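Side-chain contacts in titin (Homo sapiens, PDB 3LCY), which forms part of the elastic filament of the muscle sarcomere and carries a serine/threonine kinase domain; this fragment is a tandem pair of its A-band immunoglobulin domains: residues P101-H104 with P108-E111; L123-I128 with M135-G140; I150-E153 with Y158-L161. All coordinates share one frame; numbering follows the deposited sequence.

Contact 1. Residues P101-H104 with P108-E111; sequences PQFH and PLKE
The phenyl ring of Phe103 receives Leu109 over one face: the CD1 methyl of Leu109 stands 4.1 Å above the ring plane, displaced toward the rim instead of over the centre. Its nearest ring atom is Phe103 CD1, also 4.1 Å away, and the two side chains meet at about a right angle. Phe103 also touches Val125, Val177, Leu179, Val186 and Ala188, and is therefore the inner partner of the pair, whereas Leu109, which also rests on Ala188, closes over it from the loop. The backbones approach each other at one point, where His104 O and Pro108 N are 4.1 Å apart; the nearest CA atoms, those of His104 and Pro108, are 6.9 Å from each other. In the intervening turn Tyr107 makes an edge-to-face contact with the imidazole of His104. Residues 101-103 end the long strand 88-103 and serve as the A strand of the second domain; 108-111 belongs to the crossing toward strand 112-116, the A' strand of an I-set domain. With one methyl-to-ring contact as its only side-chain meeting and 101 Å² buried in all, the link is one of dispersion and desolvation, and has little directional character.

Contact 2. Residues L123-I128 with M135-G140; sequences LHVMYI and MTWFHG
Trp137, on the C strand of the second I-set domain, reaches across the interior of the beta sandwich to Leu123 and Val125 on the B strand. The axes of the two strands pass 11.6 Å apart at their closest, with their directions 143° from each other, a separation that only side chains can bridge. The benzo end of the indole does the touching. Val125 CG2 approaches this ring system at its edge, near the plane, at 3.7 Å from Trp137 CH2 and 3.8 Å from Trp137 CZ2. Leu123 meets the same end obliquely through two atoms: its CB is 3.9 Å from Trp137 CH2, and its CD2 is 3.9 Å from Trp137 CZ3. The indole nitrogen is engaged separately, since Trp137 NE1 is hydrogen-bonded to Thr159 OG1, so that both ends of the ring system are held and its polar atom is satisfied within the core; Val177, Ile152 and Leu161 also pack against it.

Further along, Met135 and Tyr127 cross at about a right angle in a Met-aromatic contact. The sulfur is 3.6 Å from Tyr127 CE2, and Met135 SD lies 4.5 Å from the centroid of the Tyr127 ring, 44° off its normal. Tyr127 CG sits between its own backbone N and carbonyl carbon (chi1 76°), which directs the ring toward Met135, while its hydroxyl is hydrogen-bonded to Thr155 O. A tryptophan on strand C packed against alternate inward residues of strand B is a core feature of the immunoglobulin fold, where the tryptophan commonly packs on the B-F disulfide; Val125, twelve residues earlier, probably occupies the position of the B-strand cysteine.

Contact 3. Residues I150-E153 with Y158-L161; sequences ITIE and YTHL
Glu153 and Tyr158 cross obliquely, yet the planes of carboxylate and ring are turned only 20° from each other, with Glu153 OE1 near the ring plane at its edge. Tyr158 OH donates to Glu153 OE1 over 3.1 Å, and Glu153 OE1 accepts through its anti lone pair, directed away from the other oxygen. Glu153 achieves this with a chain extended beyond CG; Tyr158 does so by placing CG between its backbone N and carbonyl carbon (chi1 59°), which brings the phenol toward Glu153. The Tyr158 ring also meets that of His124. His160, paired with Glu153 on the same sheet face, turns its imidazole to His124 and bonds it through ND1.

These residues belong to the D-E hairpin of the I-set domain, its strands 170° apart in direction. Glu153 and His160 form an antiparallel hydrogen-bonded pair, with Glu153 N to His160 O at 2.8 Å and His160 N to Glu153 O at 2.7 Å.

On the face that carries Ile152 and Leu161, the orientation is different. Leu161 keeps CG anti to its backbone N and sends CD1 back across the hairpin, where it lies 3.6 Å from Ile152 CG1 and 3.9 Å from Ile150 CG2, crossing both isoleucines obliquely. From this face Ile152 and Leu161 also touch Trp137.

All three contacts lie in the second immunoglobulin domain, and strand 121-130 connects them. Contacts 1 and 2, with centres about 9 Å apart, pair along one edge of strand 121-130: Gln102 O and Ile128 N are 2.6 Å apart and His104 N and Met126 O 3.0 Å, both probable hydrogen bonds. Contacts 2 and 3, centres about 7 Å apart, join along the other edge of that strand, where Leu123 N reaches Leu161 O at 2.7 Å, again probably hydrogen-bonded. Contacts 1 and 3 do not touch; their nearest atoms are about 6 Å apart. Contact 2 joins strands of both sheets, whereas contact 3 extends one sheet and contact 1 lies near where the chain enters the domain.

Contact 1. Residues P101-H104 with P108-E111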
# COMPACT_ATOMS: atom_id res chain seq x y z
N PRO A 101 -8.59 -8.40 -3.69
CA PRO A 101 -8.11 -8.93 -2.42
C PRO A 101 -7.46 -10.30 -2.59
O PRO A 101 -8.02 -11.17 -3.26
CB PRO A 101 -9.39 -9.04 -1.59
CG PRO A 101 -10.26 -7.95 -2.13
CD PRO A 101 -9.97 -7.91 -3.60
N GLN A 102 -6.29 -10.47 -1.99
CA GLN A 102 -5.51 -11.69 -2.15
C GLN A 102 -4.58 -11.87 -0.96
O GLN A 102 -3.85 -10.95 -0.60
CB GLN A 102 -4.68 -11.62 -3.43
CG GLN A 102 -3.58 -12.66 -3.52
CD GLN A 102 -2.55 -12.32 -4.58
OE1 GLN A 102 -2.51 -11.21 -5.10
NE2 GLN A 102 -1.69 -13.29 -4.90
N PHE A 103 -4.61 -13.05 -0.35
CA PHE A 103 -3.69 -13.33 0.75
C PHE A 103 -2.26 -13.35 0.24
O PHE A 103 -1.97 -13.93 -0.81
CB PHE A 103 -4.06 -14.62 1.47
CG PHE A 103 -5.36 -14.54 2.23
CD1 PHE A 103 -5.46 -13.75 3.36
CD2 PHE A 103 -6.47 -15.25 1.81
CE1 PHE A 103 -6.65 -13.66 4.06
CE2 PHE A 103 -7.66 -15.17 2.51
CZ PHE A 103 -7.75 -14.37 3.63
N HIS A 104 -1.37 -12.71 0.99
CA HIS A 104 -0.01 -12.47 0.54
C HIS A 104 0.80 -13.74 0.29
O HIS A 104 1.08 -14.49 1.23
CB HIS A 104 0.73 -11.57 1.54
CG HIS A 104 1.86 -10.79 0.93
ND1 HIS A 104 2.93 -11.39 0.31
CD2 HIS A 104 2.08 -9.46 0.86
CE1 HIS A 104 3.76 -10.46 -0.13
NE2 HIS A 104 3.27 -9.28 0.19
N PRO A 108 2.89 -17.47 3.42
CA PRO A 108 1.86 -18.50 3.32
C PRO A 108 1.20 -18.78 4.67
O PRO A 108 1.88 -18.82 5.70
CB PRO A 108 2.64 -19.73 2.86
CG PRO A 108 3.81 -19.19 2.14
CD PRO A 108 4.18 -17.93 2.87
N LEU A 109 -0.12 -18.96 4.65
CA LEU A 109 -0.86 -19.30 5.85
C LEU A 109 -0.84 -20.82 6.07
O LEU A 109 -1.05 -21.59 5.14
CB LEU A 109 -2.31 -18.82 5.74
CG LEU A 109 -2.54 -17.31 5.65
CD1 LEU A 109 -4.02 -17.01 5.43
CD2 LEU A 109 -2.03 -16.61 6.90
N LYS A 110 -0.59 -21.23 7.31
CA LYS A 110 -0.63 -22.65 7.66
C LYS A 110 -2.06 -23.08 7.98
O LYS A 110 -2.92 -22.24 8.25
CB LYS A 110 0.28 -22.94 8.85
CG LYS A 110 1.76 -22.70 8.58
CD LYS A 110 2.61 -23.06 9.79
CE LYS A 110 2.39 -24.50 10.22
NZ LYS A 110 2.70 -25.46 9.13
N GLU A 111 -2.32 -24.38 7.94
CA GLU A 111 -3.66 -24.89 8.18
C GLU A 111 -4.06 -24.74 9.65
O GLU A 111 -5.18 -24.36 9.96
CB GLU A 111 -3.76 -26.36 7.78
CG GLU A 111 -5.15 -26.95 7.94
CD GLU A 111 -5.15 -28.47 7.94
OE1 GLU A 111 -6.24 -29.06 8.07
OE2 GLU A 111 -4.06 -29.07 7.82

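Contact 2. Residues L123-I128 with M135-G140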
# COMPACT_ATOMS: atom_id res chain seq x y z
N LEU A 123 -2.69 -13.66 15.49
CA LEU A 123 -2.75 -14.13 14.12
C LEU A 123 -2.43 -12.90 13.28
O LEU A 123 -3.17 -11.93 13.29
CB LEU A 123 -4.13 -14.69 13.79
CG LEU A 123 -4.34 -16.18 14.04
CD1 LEU A 123 -3.53 -16.65 15.22
CD2 LEU A 123 -5.80 -16.49 14.24
N HIS A 124 -1.32 -12.96 12.57
CA HIS A 124 -0.85 -11.84 11.76
C HIS A 124 -0.90 -12.17 10.27
O HIS A 124 0.02 -12.78 9.73
CB HIS A 124 0.58 -11.47 12.18
CG HIS A 124 1.11 -10.24 11.52
ND1 HIS A 124 0.78 -8.97 11.93
CD2 HIS A 124 1.96 -10.09 10.47
CE1 HIS A 124 1.40 -8.09 11.17
NE2 HIS A 124 2.12 -8.74 10.27
N VAL A 125 -1.98 -11.76 9.61
CA VAL A 125 -2.21 -12.12 8.21
C VAL A 125 -1.84 -11.00 7.24
O VAL A 125 -2.46 -9.93 7.24
CB VAL A 125 -3.68 -12.52 7.97
CG1 VAL A 125 -3.88 -12.93 6.52
CG2 VAL A 125 -4.09 -13.63 8.90
N MET A 126 -0.84 -11.25 6.41
CA MET A 126 -0.44 -10.32 5.37
C MET A 126 -1.34 -10.51 4.14
O MET A 126 -1.67 -11.61 3.75
CB MET A 126 1.02 -10.49 5.01
CG MET A 126 1.98 -10.29 6.15
SD MET A 126 2.17 -8.59 6.71
CE MET A 126 3.06 -7.86 5.37
N TYR A 127 -1.74 -9.42 3.52
CA TYR A 127 -2.60 -9.50 2.37
C TYR A 127 -2.26 -8.48 1.30
O TYR A 127 -1.58 -7.51 1.55
CB TYR A 127 -4.05 -9.28 2.78
CG TYR A 127 -4.38 -7.85 3.05
CD1 TYR A 127 -4.80 -7.01 2.05
CD2 TYR A 127 -4.23 -7.32 4.31
CE1 TYR A 127 -5.07 -5.71 2.29
CE2 TYR A 127 -4.50 -6.01 4.56
CZ TYR A 127 -4.93 -5.22 3.54
OH TYR A 127 -5.22 -3.92 3.77
N ILE A 128 -2.75 -8.74 0.11
CA ILE A 128 -2.61 -7.79 -0.97
C ILE A 128 -4.01 -7.40 -1.41
O ILE A 128 -4.79 -8.24 -1.77
CB ILE A 128 -1.83 -8.38 -2.15
CG1 ILE A 128 -0.35 -8.50 -1.81
CG2 ILE A 128 -1.99 -7.52 -3.36
CD1 ILE A 128 0.44 -9.20 -2.84
N MET A 135 -12.07 -5.80 6.18
CA MET A 135 -11.48 -6.98 6.77
C MET A 135 -12.37 -7.49 7.88
O MET A 135 -12.86 -6.72 8.70
CB MET A 135 -10.07 -6.67 7.27
CG MET A 135 -9.10 -6.35 6.15
SD MET A 135 -7.48 -5.74 6.64
CE MET A 135 -7.78 -3.99 6.76
N THR A 136 -12.61 -8.79 7.90
CA THR A 136 -13.48 -9.36 8.93
C THR A 136 -12.95 -10.69 9.48
O THR A 136 -12.39 -11.50 8.74
CB THR A 136 -14.91 -9.59 8.38
OG1 THR A 136 -15.42 -8.37 7.82
CG2 THR A 136 -15.84 -10.04 9.49
N TRP A 137 -13.13 -10.90 10.78
CA TRP A 137 -12.74 -12.15 11.42
C TRP A 137 -13.96 -12.87 11.98
O TRP A 137 -14.87 -12.25 12.54
CB TRP A 137 -11.74 -11.89 12.54
CG TRP A 137 -10.34 -11.65 12.06
CD1 TRP A 137 -9.77 -10.45 11.74
CD2 TRP A 137 -9.33 -12.64 11.85
NE1 TRP A 137 -8.47 -10.64 11.34
CE2 TRP A 137 -8.17 -11.98 11.40
CE3 TRP A 137 -9.29 -14.04 11.99
CZ2 TRP A 137 -6.99 -12.65 11.09
CZ3 TRP A 137 -8.11 -14.70 11.69
CH2 TRP A 137 -6.98 -14.00 11.24
N PHE A 138 -13.98 -14.19 11.83
CA PHE A 138 -15.06 -15.01 12.36
C PHE A 138 -14.51 -16.14 13.22
O PHE A 138 -13.55 -16.81 12.85
CB PHE A 138 -15.88 -15.63 11.22
CG PHE A 138 -16.60 -14.62 10.36
CD1 PHE A 138 -17.89 -14.23 10.66
CD2 PHE A 138 -15.98 -14.08 9.25
CE1 PHE A 138 -18.56 -13.31 9.86
CE2 PHE A 138 -16.63 -13.16 8.46
CZ PHE A 138 -17.93 -12.78 8.76
N HIS A 139 -15.14 -16.36 14.38
CA HIS A 139 -14.90 -17.58 15.12
C HIS A 139 -16.18 -18.40 15.07
O HIS A 139 -17.15 -18.11 15.77
CB HIS A 139 -14.50 -17.29 16.57
CG HIS A 139 -14.17 -18.51 17.36
ND1 HIS A 139 -14.53 -18.66 18.68
CD2 HIS A 139 -13.52 -19.65 17.02
CE1 HIS A 139 -14.11 -19.83 19.12
NE2 HIS A 139 -13.50 -20.46 18.13
N GLY A 140 -16.17 -19.44 14.24
CA GLY A 140 -17.38 -20.18 13.96
C GLY A 140 -18.30 -19.32 13.12
O GLY A 140 -17.95 -18.91 12.02

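Contact 3. Residues I150-E153 with Y158-L161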
# COMPACT_ATOMS: atom_id res chain seq x y z
N ILE A 150 -10.36 -9.45 23.15
CA ILE A 150 -10.16 -9.56 21.72
C ILE A 150 -9.85 -8.23 21.08
O ILE A 150 -10.56 -7.26 21.28
CB ILE A 150 -11.38 -10.11 21.04
CG1 ILE A 150 -11.64 -11.54 21.49
CG2 ILE A 150 -11.20 -10.03 19.55
CD1 ILE A 150 -10.76 -12.55 20.88
N THR A 151 -8.78 -8.18 20.31
CA THR A 151 -8.39 -6.95 19.63
C THR A 151 -8.01 -7.25 18.18
O THR A 151 -7.35 -8.25 17.90
CB THR A 151 -7.22 -6.26 20.34
OG1 THR A 151 -7.55 -6.04 21.71
CG2 THR A 151 -6.90 -4.93 19.67
N ILE A 152 -8.45 -6.39 17.28
CA ILE A 152 -8.19 -6.58 15.86
C ILE A 152 -7.63 -5.31 15.23
O ILE A 152 -8.36 -4.34 15.04
CB ILE A 152 -9.48 -6.99 15.11
CG1 ILE A 152 -10.17 -8.14 15.83
CG2 ILE A 152 -9.17 -7.35 13.67
CD1 ILE A 152 -11.53 -8.49 15.25
N GLU A 153 -6.34 -5.31 14.91
CA GLU A 153 -5.74 -4.16 14.25
C GLU A 153 -5.68 -4.36 12.74
O GLU A 153 -5.00 -5.27 12.25
CB GLU A 153 -4.35 -3.87 14.80
CG GLU A 153 -3.56 -2.87 13.96
CD GLU A 153 -2.42 -2.23 14.72
OE1 GLU A 153 -1.31 -2.13 14.15
OE2 GLU A 153 -2.63 -1.82 15.89
N TYR A 158 -1.87 -5.56 6.51
CA TYR A 158 -2.23 -6.79 7.23
C TYR A 158 -3.48 -6.63 8.08
O TYR A 158 -3.94 -5.52 8.35
CB TYR A 158 -1.07 -7.24 8.12
CG TYR A 158 -0.65 -6.21 9.15
CD1 TYR A 158 0.50 -5.46 8.98
CD2 TYR A 158 -1.43 -5.99 10.28
CE1 TYR A 158 0.88 -4.51 9.91
CE2 TYR A 158 -1.06 -5.04 11.22
CZ TYR A 158 0.10 -4.31 11.03
OH TYR A 158 0.47 -3.36 11.95
N THR A 159 -4.03 -7.76 8.51
CA THR A 159 -5.08 -7.78 9.51
C THR A 159 -4.59 -8.59 10.71
O THR A 159 -4.23 -9.76 10.57
CB THR A 159 -6.39 -8.36 8.96
OG1 THR A 159 -7.33 -8.53 10.03
CG2 THR A 159 -6.14 -9.70 8.29
N HIS A 160 -4.55 -7.95 11.87
CA HIS A 160 -3.92 -8.55 13.05
C HIS A 160 -4.92 -8.83 14.16
O HIS A 160 -5.49 -7.92 14.74
CB HIS A 160 -2.81 -7.63 13.56
CG HIS A 160 -1.95 -8.25 14.62
ND1 HIS A 160 -0.78 -8.91 14.35
CD2 HIS A 160 -2.11 -8.31 15.97
CE1 HIS A 160 -0.24 -9.35 15.47
NE2 HIS A 160 -1.03 -8.99 16.47
N LEU A 161 -5.12 -10.12 14.45
CA LEU A 161 -6.03 -10.53 15.52
C LEU A 161 -5.25 -11.00 16.74
O LEU A 161 -4.45 -11.92 16.66
CB LEU A 161 -6.96 -11.64 15.04
CG LEU A 161 -7.82 -12.32 16.11
CD1 LEU A 161 -8.81 -11.33 16.71
CD2 LEU A 161 -8.55 -13.52 15.55